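Local coordinates for protein esterase A (Caulobacter crescentus, PDB 5GKV) that probably hydrolyses ester bonds as a serine hydrolase related to beta-lactamases and penicillin-binding proteins, at residues E29-E32 / Q33-D37; D107-P110 / E111-Q114; G307-L310 / V311-Y314; A295-K298 / A299-E303. All blocks are in the same frame, centred on the assembly; numbering follows the deposited sequence.

Contact 1: residues E29-E32 / Q33-D37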
ATOM      1  N   GLU A  29       9.804  23.270  -5.911  1.00 18.00           N
ATOM      2  CA  GLU A  29       9.794  23.594  -7.338  1.00 18.71           C
ATOM      3  C   GLU A  29       9.138  22.485  -8.155  1.00 16.58           C
ATOM      4  O   GLU A  29       8.295  22.751  -9.026  1.00 16.43           O
ATOM      5  CB  GLU A  29      11.221  23.823  -7.832  1.00 22.61           C
ATOM      6  CG  GLU A  29      11.871  25.077  -7.295  1.00 30.50           C
ATOM      7  CD  GLU A  29      11.504  26.314  -8.100  1.00 36.91           C
ATOM      8  OE1 GLU A  29      11.141  26.169  -9.293  1.00 40.09           O
ATOM      9  OE2 GLU A  29      11.587  27.425  -7.540  1.00 43.90           O
ATOM     10  N   VAL A  30       9.540  21.236  -7.906  1.00 14.38           N
ATOM     11  CA  VAL A  30       8.975  20.096  -8.627  1.00 14.89           C
ATOM     12  C   VAL A  30       7.493  19.948  -8.315  1.00 14.41           C
ATOM     13  O   VAL A  30       6.674  19.701  -9.216  1.00 15.91           O
ATOM     14  CB  VAL A  30       9.756  18.815  -8.285  1.00 18.00           C
ATOM     15  CG1 VAL A  30       9.040  17.578  -8.840  1.00 17.44           C
ATOM     16  CG2 VAL A  30      11.196  18.910  -8.847  1.00 16.73           C
ATOM     17  N   PHE A  31       7.130  20.107  -7.033  1.00 13.25           N
ATOM     18  CA  PHE A  31       5.735  20.052  -6.610  1.00 17.33           C
ATOM     19  C   PHE A  31       4.900  21.074  -7.375  1.00 19.09           C
ATOM     20  O   PHE A  31       3.877  20.734  -7.975  1.00 17.80           O
ATOM     21  CB  PHE A  31       5.665  20.291  -5.093  1.00 17.30           C
ATOM     22  CG  PHE A  31       4.344  19.935  -4.452  1.00 15.07           C
ATOM     23  CD1 PHE A  31       4.006  18.613  -4.204  1.00 15.29           C
ATOM     24  CD2 PHE A  31       3.467  20.930  -4.067  1.00 16.41           C
ATOM     25  CE1 PHE A  31       2.791  18.281  -3.593  1.00 16.41           C
ATOM     26  CE2 PHE A  31       2.248  20.616  -3.452  1.00 15.31           C
ATOM     27  CZ  PHE A  31       1.916  19.286  -3.210  1.00 16.02           C
ATOM     28  N   GLU A  32       5.338  22.334  -7.383  1.00 19.26           N
ATOM     29  CA  GLU A  32       4.635  23.348  -8.165  1.00 20.55           C
ATOM     30  C   GLU A  32       4.515  22.945  -9.631  1.00 20.92           C
ATOM     31  O   GLU A  32       3.462  23.132 -10.245  1.00 20.11           O
ATOM     32  CB  GLU A  32       5.352  24.696  -8.032  1.00 22.35           C
ATOM     33  CG  GLU A  32       4.814  25.769  -8.972  1.00 38.80           C
ATOM     34  CD  GLU A  32       5.578  27.088  -8.838  1.00 50.57           C
ATOM     35  OE1 GLU A  32       5.723  27.790  -9.869  1.00 57.74           O
ATOM     36  OE2 GLU A  32       6.013  27.415  -7.708  1.00 47.00           O
ATOM     37  N   GLN A  33       5.583  22.392 -10.214  1.00 16.41           N
ATOM     38  CA  GLN A  33       5.518  22.010 -11.620  1.00 19.75           C
ATOM     39  C   GLN A  33       4.514  20.884 -11.868  1.00 23.32           C
ATOM     40  O   GLN A  33       3.874  20.874 -12.927  1.00 21.89           O
ATOM     41  CB  GLN A  33       6.897  21.601 -12.133  1.00 21.13           C
ATOM     42  CG  GLN A  33       6.945  21.361 -13.654  1.00 28.60           C
ATOM     43  CD  GLN A  33       6.874  22.670 -14.431  1.00 37.81           C
ATOM     44  OE1 GLN A  33       7.465  23.677 -14.022  1.00 37.29           O
ATOM     45  NE2 GLN A  33       6.134  22.669 -15.537  1.00 35.27           N
ATOM     46  N   ASN A  34       4.365  19.930 -10.922  1.00 20.84           N
ATOM     47  CA  ASN A  34       3.354  18.873 -11.082  1.00 20.62           C
ATOM     48  C   ASN A  34       1.960  19.461 -11.291  1.00 19.91           C
ATOM     49  O   ASN A  34       1.138  18.870 -11.999  1.00 18.36           O
ATOM     50  CB  ASN A  34       3.315  17.926  -9.863  1.00 18.52           C
ATOM     51  CG  ASN A  34       4.465  16.929  -9.835  1.00 20.23           C
ATOM     52  OD1 ASN A  34       5.168  16.740 -10.828  1.00 20.51           O
ATOM     53  ND2 ASN A  34       4.673  16.298  -8.681  1.00 15.13           N
ATOM     54  N   PHE A  35       1.665  20.601 -10.665  1.00 17.91           N
ATOM     55  CA  PHE A  35       0.363  21.232 -10.843  1.00 19.91           C
ATOM     56  C   PHE A  35       0.244  21.998 -12.161  1.00 23.97           C
ATOM     57  O   PHE A  35      -0.878  22.306 -12.582  1.00 18.24           O
ATOM     58  CB  PHE A  35       0.067  22.162  -9.663  1.00 18.70           C
ATOM     59  CG  PHE A  35      -0.248  21.423  -8.390  1.00 19.03           C
ATOM     60  CD1 PHE A  35      -1.567  21.147  -8.044  1.00 18.79           C
ATOM     61  CD2 PHE A  35       0.777  20.974  -7.557  1.00 15.22           C
ATOM     62  CE1 PHE A  35      -1.877  20.454  -6.879  1.00 17.36           C
ATOM     63  CE2 PHE A  35       0.487  20.260  -6.393  1.00 17.88           C
ATOM     64  CZ  PHE A  35      -0.853  20.002  -6.043  1.00 16.83           C
ATOM     65  N   ALA A  36       1.361  22.281 -12.836  1.00 26.17           N
ATOM     66  CA  ALA A  36       1.301  23.017 -14.097  1.00 28.45           C
ATOM     67  C   ALA A  36       0.636  22.188 -15.190  1.00 37.20           C
ATOM     68  O   ALA A  36       0.726  20.954 -15.215  1.00 32.09           O
ATOM     69  CB  ALA A  36       2.700  23.431 -14.550  1.00 30.66           C
ATOM     70  N   ASP A  37      -0.049  22.885 -16.100  1.00 38.49           N
ATOM     71  CA  ASP A  37      -0.678  22.254 -17.268  1.00 42.02           C
ATOM     72  C   ASP A  37      -1.643  21.141 -16.852  1.00 38.38           C
ATOM     73  O   ASP A  37      -1.714  20.080 -17.477  1.00 33.67           O
ATOM     74  CB  ASP A  37       0.382  21.729 -18.247  1.00 46.38           C
ATOM     75  CG  ASP A  37       1.463  22.764 -18.539  1.00 49.66           C
ATOM     76  OD1 ASP A  37       2.663  22.455 -18.340  1.00 51.80           O
ATOM     77  OD2 ASP A  37       1.099  23.898 -18.923  1.00 41.69           O
TER
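On the helix 25-35, which lies beside the C-terminal helix 373-384 and against the antiparallel sheet of the beta-lactamase fold, F31 and F35 stand one turn apart and form a T-shaped pair. The ring centroids of F31 and F35 are 5.1 Å apart with the planes at 61°, and CE2 of F35 comes over one face of F31, 3.4 Å from CE2 of F31 and offset toward the rim. The two side chains run side by side in the same direction, with the edge of F35 turned to the face of F31. Phenylalanine suits both places, for F31 packs on I16 and F45, F35 on I16 and A43. A different flank carries V30 and N34, which meet helix 373-384; there V30 offers a compact apolar branch, while the N34 amide bonds through OD1 to R377 and through ND2 to the carbonyl of R374. N34 N donates to V30 O at 2.9 Å. F31 O lies at the edge of the F35 ring, in its plane, 3.1 Å from CD2 of F35. The slightly positive C-H rim of F35 thus faces both a pi cloud and a carbonyl oxygen, two weak attractions that would help fix its rotation.

Contact 2: residues D107-P110 / E111-Q114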
ATOM      1  N   ASP A 107      -1.459 -23.634   9.005  1.00 24.55           N
ATOM      2  CA  ASP A 107      -1.258 -23.826  10.436  1.00 25.07           C
ATOM      3  C   ASP A 107      -2.136 -22.895  11.264  1.00 30.16           C
ATOM      4  O   ASP A 107      -2.622 -23.287  12.330  1.00 25.09           O
ATOM      5  CB  ASP A 107       0.209 -23.641  10.805  1.00 26.50           C
ATOM      6  CG  ASP A 107       0.542 -24.290  12.135  1.00 46.87           C
ATOM      7  OD1 ASP A 107       1.180 -23.621  12.976  1.00 42.17           O
ATOM      8  OD2 ASP A 107       0.135 -25.458  12.345  1.00 47.75           O
ATOM      9  N   VAL A 108      -2.365 -21.662  10.797  1.00 23.94           N
ATOM     10  CA  VAL A 108      -3.233 -20.743  11.535  1.00 25.66           C
ATOM     11  C   VAL A 108      -4.615 -20.616  10.906  1.00 26.65           C
ATOM     12  O   VAL A 108      -5.519 -20.041  11.536  1.00 24.68           O
ATOM     13  CB  VAL A 108      -2.588 -19.346  11.679  1.00 28.79           C
ATOM     14  CG1 VAL A 108      -1.179 -19.470  12.258  1.00 27.69           C
ATOM     15  CG2 VAL A 108      -2.564 -18.643  10.345  1.00 24.07           C
ATOM     16  N   TRP A 109      -4.813 -21.158   9.705  1.00 27.00           N
ATOM     17  CA  TRP A 109      -6.058 -21.016   8.949  1.00 24.14           C
ATOM     18  C   TRP A 109      -6.317 -22.373   8.308  1.00 29.09           C
ATOM     19  O   TRP A 109      -6.057 -22.579   7.112  1.00 24.89           O
ATOM     20  CB  TRP A 109      -5.924 -19.888   7.919  1.00 22.08           C
ATOM     21  CG  TRP A 109      -7.070 -19.620   6.995  1.00 21.77           C
ATOM     22  CD1 TRP A 109      -8.292 -20.229   6.965  1.00 27.18           C
ATOM     23  CD2 TRP A 109      -7.078 -18.652   5.938  1.00 19.77           C
ATOM     24  NE1 TRP A 109      -9.064 -19.692   5.960  1.00 22.16           N
ATOM     25  CE2 TRP A 109      -8.338 -18.725   5.312  1.00 24.48           C
ATOM     26  CE3 TRP A 109      -6.144 -17.726   5.474  1.00 19.26           C
ATOM     27  CZ2 TRP A 109      -8.688 -17.899   4.242  1.00 16.83           C
ATOM     28  CZ3 TRP A 109      -6.489 -16.903   4.389  1.00 20.12           C
ATOM     29  CH2 TRP A 109      -7.745 -17.004   3.789  1.00 20.68           C
ATOM     30  N   PRO A 110      -6.792 -23.347   9.096  1.00 28.70           N
ATOM     31  CA  PRO A 110      -6.819 -24.742   8.616  1.00 28.42           C
ATOM     32  C   PRO A 110      -7.580 -24.928   7.322  1.00 26.72           C
ATOM     33  O   PRO A 110      -7.186 -25.766   6.497  1.00 25.62           O
ATOM     34  CB  PRO A 110      -7.490 -25.494   9.773  1.00 28.89           C
ATOM     35  CG  PRO A 110      -7.189 -24.657  10.982  1.00 30.21           C
ATOM     36  CD  PRO A 110      -7.246 -23.233  10.497  1.00 29.48           C
ATOM     37  N   GLU A 111      -8.641 -24.145   7.108  1.00 25.67           N
ATOM     38  CA  GLU A 111      -9.421 -24.249   5.881  1.00 30.81           C
ATOM     39  C   GLU A 111      -8.606 -23.909   4.638  1.00 28.27           C
ATOM     40  O   GLU A 111      -8.966 -24.346   3.537  1.00 25.35           O
ATOM     41  CB  GLU A 111     -10.644 -23.346   5.980  1.00 29.17           C
ATOM     42  CG  GLU A 111     -11.598 -23.736   7.119  1.00 30.41           C
ATOM     43  CD  GLU A 111     -11.292 -23.053   8.451  1.00 38.02           C
ATOM     44  OE1 GLU A 111     -10.130 -22.663   8.710  1.00 32.37           O
ATOM     45  OE2 GLU A 111     -12.236 -22.917   9.259  1.00 42.61           O
ATOM     46  N   PHE A 112      -7.514 -23.155   4.793  1.00 25.44           N
ATOM     47  CA  PHE A 112      -6.678 -22.787   3.654  1.00 25.78           C
ATOM     48  C   PHE A 112      -6.011 -23.991   2.996  1.00 26.87           C
ATOM     49  O   PHE A 112      -5.543 -23.877   1.860  1.00 24.86           O
ATOM     50  CB  PHE A 112      -5.596 -21.807   4.094  1.00 21.92           C
ATOM     51  CG  PHE A 112      -4.968 -21.040   2.954  1.00 21.39           C
ATOM     52  CD1 PHE A 112      -5.648 -19.984   2.357  1.00 23.60           C
ATOM     53  CD2 PHE A 112      -3.694 -21.353   2.502  1.00 20.92           C
ATOM     54  CE1 PHE A 112      -5.079 -19.261   1.314  1.00 21.96           C
ATOM     55  CE2 PHE A 112      -3.112 -20.637   1.449  1.00 20.78           C
ATOM     56  CZ  PHE A 112      -3.812 -19.592   0.857  1.00 21.37           C
ATOM     57  N   ALA A 113      -5.919 -25.129   3.690  1.00 23.14           N
ATOM     58  CA  ALA A 113      -5.192 -26.264   3.135  1.00 28.29           C
ATOM     59  C   ALA A 113      -5.846 -26.847   1.882  1.00 32.38           C
ATOM     60  O   ALA A 113      -5.204 -27.644   1.188  1.00 27.61           O
ATOM     61  CB  ALA A 113      -5.035 -27.361   4.194  1.00 29.97           C
ATOM     62  N   GLN A 114      -7.080 -26.461   1.561  1.00 27.61           N
ATOM     63  CA  GLN A 114      -7.790 -27.069   0.442  1.00 26.69           C
ATOM     64  C   GLN A 114      -7.063 -26.846  -0.885  1.00 35.08           C
ATOM     65  O   GLN A 114      -6.247 -25.923  -1.043  1.00 28.47           O
ATOM     66  CB  GLN A 114      -9.202 -26.509   0.331  1.00 29.10           C
ATOM     67  CG  GLN A 114     -10.060 -26.698   1.556  1.00 27.18           C
ATOM     68  CD  GLN A 114     -11.360 -25.952   1.420  1.00 30.63           C
ATOM     69  OE1 GLN A 114     -12.237 -26.355   0.652  1.00 32.67           O
ATOM     70  NE2 GLN A 114     -11.484 -24.833   2.129  1.00 28.99           N
TER
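W109 and F112 meet mainly through apolar surface. The CB of F112 sits over the five-membered ring of the indole, 4.0 Å from its centroid and 16° off the ring normal, a CH-pi contact. Further out, CD1 of F112 lies above the same face near the rim, 3.8 Å from CZ3 of W109. The six-membered ring of W109 and the ring of F112 are inclined at 44°, neither stacked nor edge-to-face. With CG anti to the backbone N (chi1 177°), W109 swings its indole alongside the turn that follows, and the broad ring also reaches C151 and A155 of helix 147-156 and E180 and R184 of helix 173-186.

This is the bend after helix 105-108 in the helical part of the beta-lactamase fold, where the chain takes a 3-10 turn on its way to helix 122-126. The backbone bonds follow the three-residue spacing of such a turn: F112 N to W109 O at 2.8 Å and A113 N to P110 O at 3.1 Å. P110 suits the start of the turn, since its ring fixes a helical phi and the N-H it lacks is not needed there.

The polar contacts involve E111 and Q114. OE1 of E111 comes to the indole edge, 3.5 Å from CD1 of W109, and to 3.4 Å from CD of P110; its main partner is R184, through a salt bridge. Q114 folds back so that NE2 donates to E111 O at 2.9 Å with the acceptor in its amide plane. F112 itself makes a cation-pi contact with K117.

Contact 3: residues G307-L310 / V311-Y314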
ATOM      1  N   GLY A 307      11.725 -10.923 -10.564  1.00 25.10           N
ATOM      2  CA  GLY A 307      11.516 -11.296 -11.950  1.00 27.61           C
ATOM      3  C   GLY A 307      10.253 -10.644 -12.466  1.00 28.08           C
ATOM      4  O   GLY A 307       9.596  -9.864 -11.771  1.00 23.35           O
ATOM      5  N   ARG A 308       9.935 -10.971 -13.721  1.00 20.26           N
ATOM      6  CA  ARG A 308       8.732 -10.445 -14.355  1.00 24.75           C
ATOM      7  C   ARG A 308       7.488 -10.916 -13.616  1.00 22.83           C
ATOM      8  O   ARG A 308       7.277 -12.116 -13.431  1.00 22.48           O
ATOM      9  CB  ARG A 308       8.640 -10.898 -15.816  1.00 25.04           C
ATOM     10  CG  ARG A 308       7.973  -9.860 -16.704  1.00 36.27           C
ATOM     11  CD  ARG A 308       9.008  -8.793 -17.038  1.00 35.42           C
ATOM     12  NE  ARG A 308       8.431  -7.541 -17.510  1.00 43.77           N
ATOM     13  CZ  ARG A 308       9.139  -6.425 -17.650  1.00 35.90           C
ATOM     14  NH1 ARG A 308      10.435  -6.428 -17.344  1.00 33.90           N
ATOM     15  NH2 ARG A 308       8.558  -5.316 -18.092  1.00 47.71           N
ATOM     16  N   ASP A 309       6.644  -9.974 -13.227  1.00 18.84           N
ATOM     17  CA  ASP A 309       5.410 -10.336 -12.553  1.00 24.40           C
ATOM     18  C   ASP A 309       4.370 -10.752 -13.581  1.00 22.37           C
ATOM     19  O   ASP A 309       4.291 -10.177 -14.672  1.00 22.44           O
ATOM     20  CB  ASP A 309       4.898  -9.163 -11.715  1.00 20.71           C
ATOM     21  CG  ASP A 309       3.817  -9.573 -10.737  1.00 19.05           C
ATOM     22  OD1 ASP A 309       4.153  -9.902  -9.583  1.00 18.46           O
ATOM     23  OD2 ASP A 309       2.629  -9.533 -11.114  1.00 18.76           O
ATOM     24  N   LEU A 310       3.576 -11.768 -13.237  1.00 20.85           N
ATOM     25  CA  LEU A 310       2.570 -12.269 -14.166  1.00 19.97           C
ATOM     26  C   LEU A 310       1.416 -11.294 -14.359  1.00 24.49           C
ATOM     27  O   LEU A 310       0.688 -11.400 -15.355  1.00 21.51           O
ATOM     28  CB  LEU A 310       2.028 -13.617 -13.687  1.00 21.46           C
ATOM     29  CG  LEU A 310       3.053 -14.743 -13.542  1.00 16.87           C
ATOM     30  CD1 LEU A 310       2.459 -15.947 -12.796  1.00 17.53           C
ATOM     31  CD2 LEU A 310       3.544 -15.127 -14.948  1.00 25.21           C
ATOM     32  N   VAL A 311       1.233 -10.350 -13.438  1.00 20.12           N
ATOM     33  CA  VAL A 311       0.081  -9.457 -13.430  1.00 22.82           C
ATOM     34  C   VAL A 311       0.499  -8.005 -13.653  1.00 23.77           C
ATOM     35  O   VAL A 311       0.000  -7.336 -14.562  1.00 21.98           O
ATOM     36  CB  VAL A 311      -0.731  -9.605 -12.117  1.00 21.48           C
ATOM     37  CG1 VAL A 311      -1.881  -8.611 -12.078  1.00 20.84           C
ATOM     38  CG2 VAL A 311      -1.259 -11.041 -11.973  1.00 17.61           C
ATOM     39  N   LEU A 312       1.414  -7.505 -12.840  1.00 21.18           N
ATOM     40  CA  LEU A 312       1.936  -6.162 -13.071  1.00 21.43           C
ATOM     41  C   LEU A 312       3.019  -6.221 -14.141  1.00 23.35           C
ATOM     42  O   LEU A 312       3.897  -7.087 -14.082  1.00 21.10           O
ATOM     43  CB  LEU A 312       2.485  -5.552 -11.780  1.00 22.36           C
ATOM     44  CG  LEU A 312       1.444  -5.364 -10.667  1.00 22.82           C
ATOM     45  CD1 LEU A 312       2.090  -4.846  -9.376  1.00 21.49           C
ATOM     46  CD2 LEU A 312       0.327  -4.430 -11.096  1.00 25.49           C
ATOM     47  N   PRO A 313       2.965  -5.366 -15.138  1.00 26.13           N
ATOM     48  CA  PRO A 313       3.893  -5.464 -16.281  1.00 26.31           C
ATOM     49  C   PRO A 313       5.265  -4.863 -15.983  1.00 31.97           C
ATOM     50  O   PRO A 313       5.707  -3.897 -16.627  1.00 26.35           O
ATOM     51  CB  PRO A 313       3.138  -4.705 -17.382  1.00 27.07           C
ATOM     52  CG  PRO A 313       2.323  -3.685 -16.653  1.00 27.86           C
ATOM     53  CD  PRO A 313       1.906  -4.358 -15.349  1.00 27.48           C
ATOM     54  N   TYR A 314       5.961  -5.459 -15.012  1.00 23.00           N
ATOM     55  CA  TYR A 314       7.238  -4.961 -14.518  1.00 26.63           C
ATOM     56  C   TYR A 314       8.056  -6.114 -13.971  1.00 27.28           C
ATOM     57  O   TYR A 314       7.510  -7.124 -13.514  1.00 24.92           O
ATOM     58  CB  TYR A 314       7.081  -3.935 -13.377  1.00 22.86           C
ATOM     59  CG  TYR A 314       6.263  -2.698 -13.697  1.00 26.16           C
ATOM     60  CD1 TYR A 314       6.874  -1.502 -14.064  1.00 29.37           C
ATOM     61  CD2 TYR A 314       4.882  -2.716 -13.579  1.00 24.59           C
ATOM     62  CE1 TYR A 314       6.116  -0.368 -14.340  1.00 25.50           C
ATOM     63  CE2 TYR A 314       4.123  -1.601 -13.845  1.00 29.65           C
ATOM     64  CZ  TYR A 314       4.743  -0.426 -14.227  1.00 29.77           C
ATOM     65  OH  TYR A 314       3.965   0.683 -14.487  1.00 28.33           O
TER
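D309 points its side chain across the loop between strands 305-306 and 315-318, toward V311 and L312. Its CB lies 3.3 Å from L312 O. CG is turned away from the backbone N (chi1 -166°), which directs the carboxylate into the bend. There OD2 accepts from V311 N at 2.8 Å, closing an Asx turn, and from L312 N at 2.9 Å. The two N-H groups reach OD2 on its anti side and from opposite faces of the carboxylate plane, each about 30° out of it. Y169 N is a further donor to OD2, while OD1 is bonded to S167 OG and weakly to W318 NE1. Aspartate suits the place: its short chain brings one oxygen within bonding distance of both N-H groups of the turn.

The loop is closed further by D309 N to Y314 O at 3.0 Å, a nearly straight bond, and P313 is the centre of an inverse gamma turn in which Y314 N bonds to L312 O at 2.8 Å. R308 lays one guanidinium face over Y314 C, with NH2 3.5 Å from P313 O. V311, beta-branched and apolar, packs on A236, A240 and F241 of helix 235-241. Because the carboxylate is buried and its OD2 is gripped by three backbone N-H groups, two from this turn and one from Y169, the loop and the S167-Y169 segment are held in a fixed relation.

Contact 4: residues A295-K298 / A299-E303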
ATOM      1  N   ALA A 295      15.748  -6.244  13.576  1.00 26.43           N
ATOM      2  CA  ALA A 295      15.700  -7.596  13.033  1.00 29.15           C
ATOM      3  C   ALA A 295      14.372  -7.857  12.332  1.00 22.06           C
ATOM      4  O   ALA A 295      14.345  -8.444  11.241  1.00 19.13           O
ATOM      5  CB  ALA A 295      15.932  -8.611  14.148  1.00 28.89           C
ATOM      6  N   GLY A 296      13.265  -7.410  12.939  1.00 20.23           N
ATOM      7  CA  GLY A 296      11.953  -7.627  12.348  1.00 19.77           C
ATOM      8  C   GLY A 296      11.772  -6.884  11.035  1.00 23.53           C
ATOM      9  O   GLY A 296      11.164  -7.410  10.094  1.00 18.15           O
ATOM     10  N   ILE A 297      12.313  -5.661  10.944  1.00 21.95           N
ATOM     11  CA  ILE A 297      12.278  -4.926   9.680  1.00 15.68           C
ATOM     12  C   ILE A 297      13.058  -5.677   8.610  1.00 21.20           C
ATOM     13  O   ILE A 297      12.576  -5.878   7.491  1.00 20.22           O
ATOM     14  CB  ILE A 297      12.821  -3.500   9.865  1.00 18.68           C
ATOM     15  CG1 ILE A 297      11.958  -2.742  10.881  1.00 19.56           C
ATOM     16  CG2 ILE A 297      12.854  -2.773   8.503  1.00 21.02           C
ATOM     17  CD1 ILE A 297      12.507  -1.387  11.258  1.00 19.76           C
ATOM     18  N   LYS A 298      14.276  -6.111   8.945  1.00 22.58           N
ATOM     19  CA  LYS A 298      15.103  -6.834   7.983  1.00 26.23           C
ATOM     20  C   LYS A 298      14.419  -8.114   7.500  1.00 23.02           C
ATOM     21  O   LYS A 298      14.473  -8.446   6.309  1.00 21.14           O
ATOM     22  CB  LYS A 298      16.461  -7.147   8.612  1.00 28.73           C
ATOM     23  CG  LYS A 298      17.435  -7.814   7.665  1.00 33.80           C
ATOM     24  CD  LYS A 298      18.739  -8.175   8.376  1.00 33.53           C
ATOM     25  CE  LYS A 298      19.649  -8.996   7.457  1.00 47.01           C
ATOM     26  NZ  LYS A 298      20.857  -9.505   8.168  1.00 51.14           N
ATOM     27  N   ALA A 299      13.759  -8.844   8.401  1.00 20.41           N
ATOM     28  CA  ALA A 299      13.110 -10.087   7.984  1.00 23.04           C
ATOM     29  C   ALA A 299      11.955  -9.814   7.021  1.00 23.58           C
ATOM     30  O   ALA A 299      11.747 -10.564   6.054  1.00 18.72           O
ATOM     31  CB  ALA A 299      12.624 -10.865   9.208  1.00 18.64           C
ATOM     32  N   ALA A 300      11.195  -8.742   7.273  1.00 22.48           N
ATOM     33  CA  ALA A 300      10.036  -8.417   6.442  1.00 22.56           C
ATOM     34  C   ALA A 300      10.429  -7.934   5.053  1.00 16.17           C
ATOM     35  O   ALA A 300       9.668  -8.124   4.100  1.00 22.24           O
ATOM     36  CB  ALA A 300       9.178  -7.341   7.107  1.00 17.97           C
ATOM     37  N   THR A 301      11.571  -7.274   4.910  1.00 14.56           N
ATOM     38  CA  THR A 301      11.847  -6.641   3.629  1.00 20.65           C
ATOM     39  C   THR A 301      12.811  -7.434   2.757  1.00 22.93           C
ATOM     40  O   THR A 301      13.032  -7.041   1.605  1.00 20.19           O
ATOM     41  CB  THR A 301      12.395  -5.219   3.838  1.00 21.73           C
ATOM     42  OG1 THR A 301      13.606  -5.270   4.610  1.00 24.91           O
ATOM     43  CG2 THR A 301      11.376  -4.364   4.569  1.00 19.71           C
ATOM     44  N   ALA A 302      13.383  -8.530   3.266  1.00 22.76           N
ATOM     45  CA  ALA A 302      14.313  -9.316   2.457  1.00 22.39           C
ATOM     46  C   ALA A 302      13.630  -9.816   1.193  1.00 20.25           C
ATOM     47  O   ALA A 302      12.452 -10.185   1.205  1.00 21.52           O
ATOM     48  CB  ALA A 302      14.853 -10.505   3.253  1.00 25.52           C
ATOM     49  N   GLU A 303      14.381  -9.821   0.096  1.00 18.76           N
ATOM     50  CA  GLU A 303      13.856 -10.300  -1.174  1.00 21.83           C
ATOM     51  C   GLU A 303      13.416 -11.753  -1.068  1.00 23.25           C
ATOM     52  O   GLU A 303      14.212 -12.629  -0.721  1.00 19.83           O
ATOM     53  CB  GLU A 303      14.907 -10.165  -2.272  1.00 21.24           C
ATOM     54  CG  GLU A 303      14.385 -10.614  -3.622  1.00 24.17           C
ATOM     55  CD  GLU A 303      15.398 -10.394  -4.728  1.00 28.04           C
ATOM     56  OE1 GLU A 303      16.219 -11.298  -4.960  1.00 28.55           O
ATOM     57  OE2 GLU A 303      15.374  -9.311  -5.350  1.00 25.65           O
TER
HETATM   58  O   HOH W   1      16.393  -7.056   4.410  1.00 30.85           O
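T301 closes on I297 in the last turn of helix 294-301, a short helix beside strand 338-341 of the main sheet. T301 N bonds to I297 O at 3.1 Å, and the same carbonyl oxygen has T301 OG1 3.1 Å away, although the direction of that hydroxyl's proton is not settled. The hydroxyl gets there because chi1 is 59°, which places OG1 between the backbone N and the carbonyl carbon and turns it back toward the preceding turn. Earlier in the helix the spacing is regular: A299 N reaches A295 O at 2.9 Å and A300 N reaches G296 O at 3.1 Å. A302 N still approaches K298 O at 3.2 Å, but that bond is weak, its N-H...O angle only 129°, and A302 is the first residue to leave helical phi/psi.

In the next shell, I297 and T301 both touch F338, and their branched side chains suit that side. A299 and A300 pack on Y101, where small side chains let the two elements come close, while the extended K298 keeps its amine on the exposed side. Beyond the helix end, R304 NH1 donates to both A299 O and A302 O, and E303 OE2 bonds to S317 OG. At the start, G296 N is bonded to T293 OG1. A water donates to K298 O at 3.0 Å and lies, weakly bonded, 3.3 Å from T301 OG1.

Every contact is local, each lying within one continuous stretch of eight or nine residues, so none nests in or crosses another; they follow in series. From the N terminus, contact 1 comes first, on helix 25-35, and faces the C-terminal helix 373-384 and the sheet. Contact 2 follows at the far side of the molecule, its centre about 50 Å from that of contact 1, and joins the bend after helix 105-108 to helices 147-156 and 173-186. Contact 4 then brings helix 294-301 against strand 338-341. Contact 3 opens soon after, the centres of contacts 3 and 4 being about 22 Å apart; it closes the loop between strands 305-306 and 315-318 and leans on helix 235-241.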